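Local coordinates for protein exodeoxyribonuclease III (Archaeoglobus fulgidus, PDB 2VOA) that probably cleaves DNA at abasic sites as an AP endonuclease of the exonuclease III family, using magnesium or manganese ions, at residues T6-S11 and M33-V38. The protein carries 1 engineered substitution. Numbering follows the deposited sequence.
Sequences TFNVNS and MQETKV. With nucleotides of chain C.
T6 OG1 takes a hydrogen bond from Q34 NE2 at 2.9 Å, and a water ties the same hydroxyl to Q34 OE1. The Q34 chain bends at its CB-CG bond (chi2 81°), crossing T6 at about a right angle, with OG1 tilted 25° out of the amide plane, and NE2 also reaches N103 on strand 99-105. This is where parallel strands 2-8 and 30-34, joined through helix 16-26 in a beta-alpha-beta crossover, run side by side in a DNase I-like fold, and both strands end at the predicted metal site. F7 O accepts a hydrogen bond from Q34 N, while V9 N returns a bond to Q34 O. Between them N8 ND2 meets E35 OE1 at 3.0 Å, nearly straight at 175°, in the amide plane and on the anti lone pair of the carboxylate. The same nitrogen serves D146, so three predicted metal-site residues are linked; N8 OD1 meanwhile closes an Asx turn onto N10 N. Past the strand end, V9 CG1 lies 3.9 Å from M33 CG, on the side where M33 and F7 point, and over the rim of the F7 ring. N10 faces bound DNA: OD1 takes a short 2.6 Å bond from K37 NZ, whose straight chain brings the ammonium there, which leaves ND2 to reach Y203 and O4' of DG3 of chain C. S11 N bonds E35 O, and a water joins its hydroxyl to T36 O. Beyond, S11 OG donates to OP1 of DG4 of chain C, 2.7 Å away.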
# COMPACT_ATOMS: atom_id res chain seq x y z
N THR A 6 -24.57 2.06 -4.95
CA THR A 6 -23.80 3.19 -4.42
C THR A 6 -22.66 2.68 -3.55
O THR A 6 -22.82 1.71 -2.79
CB THR A 6 -24.72 4.24 -3.68
OG1 THR A 6 -23.93 5.35 -3.23
CG2 THR A 6 -25.47 3.65 -2.48
N PHE A 7 -21.51 3.35 -3.61
CA PHE A 7 -20.29 2.83 -2.93
C PHE A 7 -19.32 3.96 -2.62
O PHE A 7 -18.79 4.56 -3.55
CB PHE A 7 -19.63 1.78 -3.85
CG PHE A 7 -18.49 0.98 -3.24
CD1 PHE A 7 -18.28 0.88 -1.87
CD2 PHE A 7 -17.63 0.28 -4.09
CE1 PHE A 7 -17.22 0.11 -1.35
CE2 PHE A 7 -16.57 -0.49 -3.60
CZ PHE A 7 -16.36 -0.58 -2.22
N ASN A 8 -19.09 4.21 -1.32
CA ASN A 8 -18.02 5.10 -0.89
C ASN A 8 -16.72 4.29 -0.95
O ASN A 8 -16.57 3.30 -0.24
CB ASN A 8 -18.32 5.64 0.52
CG ASN A 8 -17.22 6.53 1.03
OD1 ASN A 8 -16.03 6.26 0.81
ND2 ASN A 8 -17.62 7.61 1.71
N VAL A 9 -15.83 4.69 -1.86
CA VAL A 9 -14.66 3.87 -2.19
C VAL A 9 -13.39 4.18 -1.38
O VAL A 9 -12.39 3.45 -1.45
CB VAL A 9 -14.33 3.94 -3.73
CG1 VAL A 9 -15.51 3.44 -4.55
CG2 VAL A 9 -13.95 5.38 -4.13
N ASN A 10 -13.43 5.27 -0.60
CA ASN A 10 -12.25 5.75 0.14
C ASN A 10 -10.97 5.79 -0.72
O ASN A 10 -9.99 5.10 -0.44
CB ASN A 10 -12.04 5.02 1.49
CG ASN A 10 -10.83 5.53 2.25
OD1 ASN A 10 -10.52 6.72 2.20
ND2 ASN A 10 -10.11 4.63 2.91
N SER A 11 -11.01 6.63 -1.76
CA SER A 11 -9.94 6.84 -2.77
C SER A 11 -10.01 5.81 -3.90
O SER A 11 -9.60 4.62 -3.74
CB SER A 11 -8.52 6.91 -2.18
OG SER A 11 -7.58 7.26 -3.21
N MET A 33 -20.33 6.50 -6.99
CA MET A 33 -19.22 6.38 -6.06
C MET A 33 -18.98 7.70 -5.34
O MET A 33 -19.19 8.76 -5.92
CB MET A 33 -17.94 6.00 -6.82
CG MET A 33 -17.97 4.61 -7.39
SD MET A 33 -16.69 4.36 -8.65
CE MET A 33 -17.57 4.90 -10.13
N GLN A 34 -18.56 7.62 -4.08
CA GLN A 34 -18.18 8.81 -3.30
C GLN A 34 -16.80 8.67 -2.70
O GLN A 34 -16.29 7.54 -2.56
CB GLN A 34 -19.19 9.08 -2.19
CG GLN A 34 -20.65 9.10 -2.67
CD GLN A 34 -21.20 7.73 -2.81
OE1 GLN A 34 -20.83 6.82 -2.04
NE2 GLN A 34 -22.06 7.54 -3.79
N GLU A 35 -16.25 9.80 -2.28
CA GLU A 35 -14.87 9.87 -1.78
C GLU A 35 -13.86 9.21 -2.72
O GLU A 35 -13.03 8.39 -2.32
CB GLU A 35 -14.77 9.35 -0.32
CG GLU A 35 -15.31 10.39 0.63
CD GLU A 35 -14.88 10.19 2.07
OE1 GLU A 35 -15.50 9.37 2.77
OE2 GLU A 35 -13.94 10.91 2.52
N THR A 36 -13.97 9.56 -4.00
CA THR A 36 -12.98 9.17 -5.01
C THR A 36 -11.61 9.77 -4.74
O THR A 36 -10.57 9.19 -5.14
CB THR A 36 -13.44 9.55 -6.45
OG1 THR A 36 -13.67 10.96 -6.51
CG2 THR A 36 -14.75 8.84 -6.80
N LYS A 37 -11.59 10.95 -4.10
CA LYS A 37 -10.36 11.59 -3.64
C LYS A 37 -9.32 11.75 -4.76
O LYS A 37 -8.12 11.37 -4.63
CB LYS A 37 -9.78 10.86 -2.42
CG LYS A 37 -10.67 10.90 -1.20
CD LYS A 37 -10.09 10.08 -0.06
CE LYS A 37 -11.05 10.14 1.12
NZ LYS A 37 -10.58 9.34 2.27
N VAL A 38 -9.77 12.32 -5.87
CA VAL A 38 -8.87 12.50 -7.02
C VAL A 38 -9.30 13.68 -7.87
O VAL A 38 -10.49 13.92 -8.05
CB VAL A 38 -8.77 11.17 -7.86
CG1 VAL A 38 -10.11 10.83 -8.53
CG2 VAL A 38 -7.62 11.24 -8.87
P DG C 3 -5.97 1.99 2.67
OP1 DG C 3 -6.87 0.83 2.52
OP2 DG C 3 -4.49 1.82 2.56
O5' DG C 3 -6.36 3.13 1.63
C5' DG C 3 -5.60 4.30 1.41
C4' DG C 3 -6.56 5.46 1.43
O4' DG C 3 -7.07 5.66 2.77
C3' DG C 3 -5.95 6.79 1.02
O3' DG C 3 -6.00 6.92 -0.37
C2' DG C 3 -6.91 7.76 1.71
C1' DG C 3 -7.04 7.06 3.05
N9 DG C 3 -5.99 7.36 4.04
C8 DG C 3 -5.03 6.50 4.52
N7 DG C 3 -4.23 7.02 5.41
C5 DG C 3 -4.69 8.33 5.54
C6 DG C 3 -4.21 9.39 6.37
O6 DG C 3 -3.27 9.35 7.18
N1 DG C 3 -4.94 10.56 6.20
C2 DG C 3 -6.02 10.69 5.33
N2 DG C 3 -6.61 11.88 5.29
N3 DG C 3 -6.47 9.70 4.55
C4 DG C 3 -5.77 8.55 4.71
P DG C 4 -4.69 7.28 -1.23
OP1 DG C 4 -5.00 6.94 -2.64
OP2 DG C 4 -3.49 6.68 -0.57
O5' DG C 4 -4.56 8.86 -1.12
C5' DG C 4 -5.66 9.70 -1.53
C4' DG C 4 -5.65 11.02 -0.78
O4' DG C 4 -5.82 10.77 0.63
C3' DG C 4 -4.36 11.83 -0.87
O3' DG C 4 -4.37 12.58 -2.05
C2' DG C 4 -4.51 12.73 0.37
C1' DG C 4 -5.08 11.73 1.38
N9 DG C 4 -4.06 11.06 2.20
C8 DG C 4 -3.63 9.75 2.14
N7 DG C 4 -2.71 9.45 3.02
C5 DG C 4 -2.48 10.65 3.72
C6 DG C 4 -1.59 10.97 4.79
O6 DG C 4 -0.77 10.23 5.37
N1 DG C 4 -1.67 12.31 5.19
C2 DG C 4 -2.54 13.24 4.63
N2 DG C 4 -2.52 14.49 5.13
N3 DG C 4 -3.38 12.94 3.64
C4 DG C 4 -3.31 11.64 3.23
O HOH W 1 -22.51 5.09 -0.81
O HOH W 2 -7.96 8.35 -5.56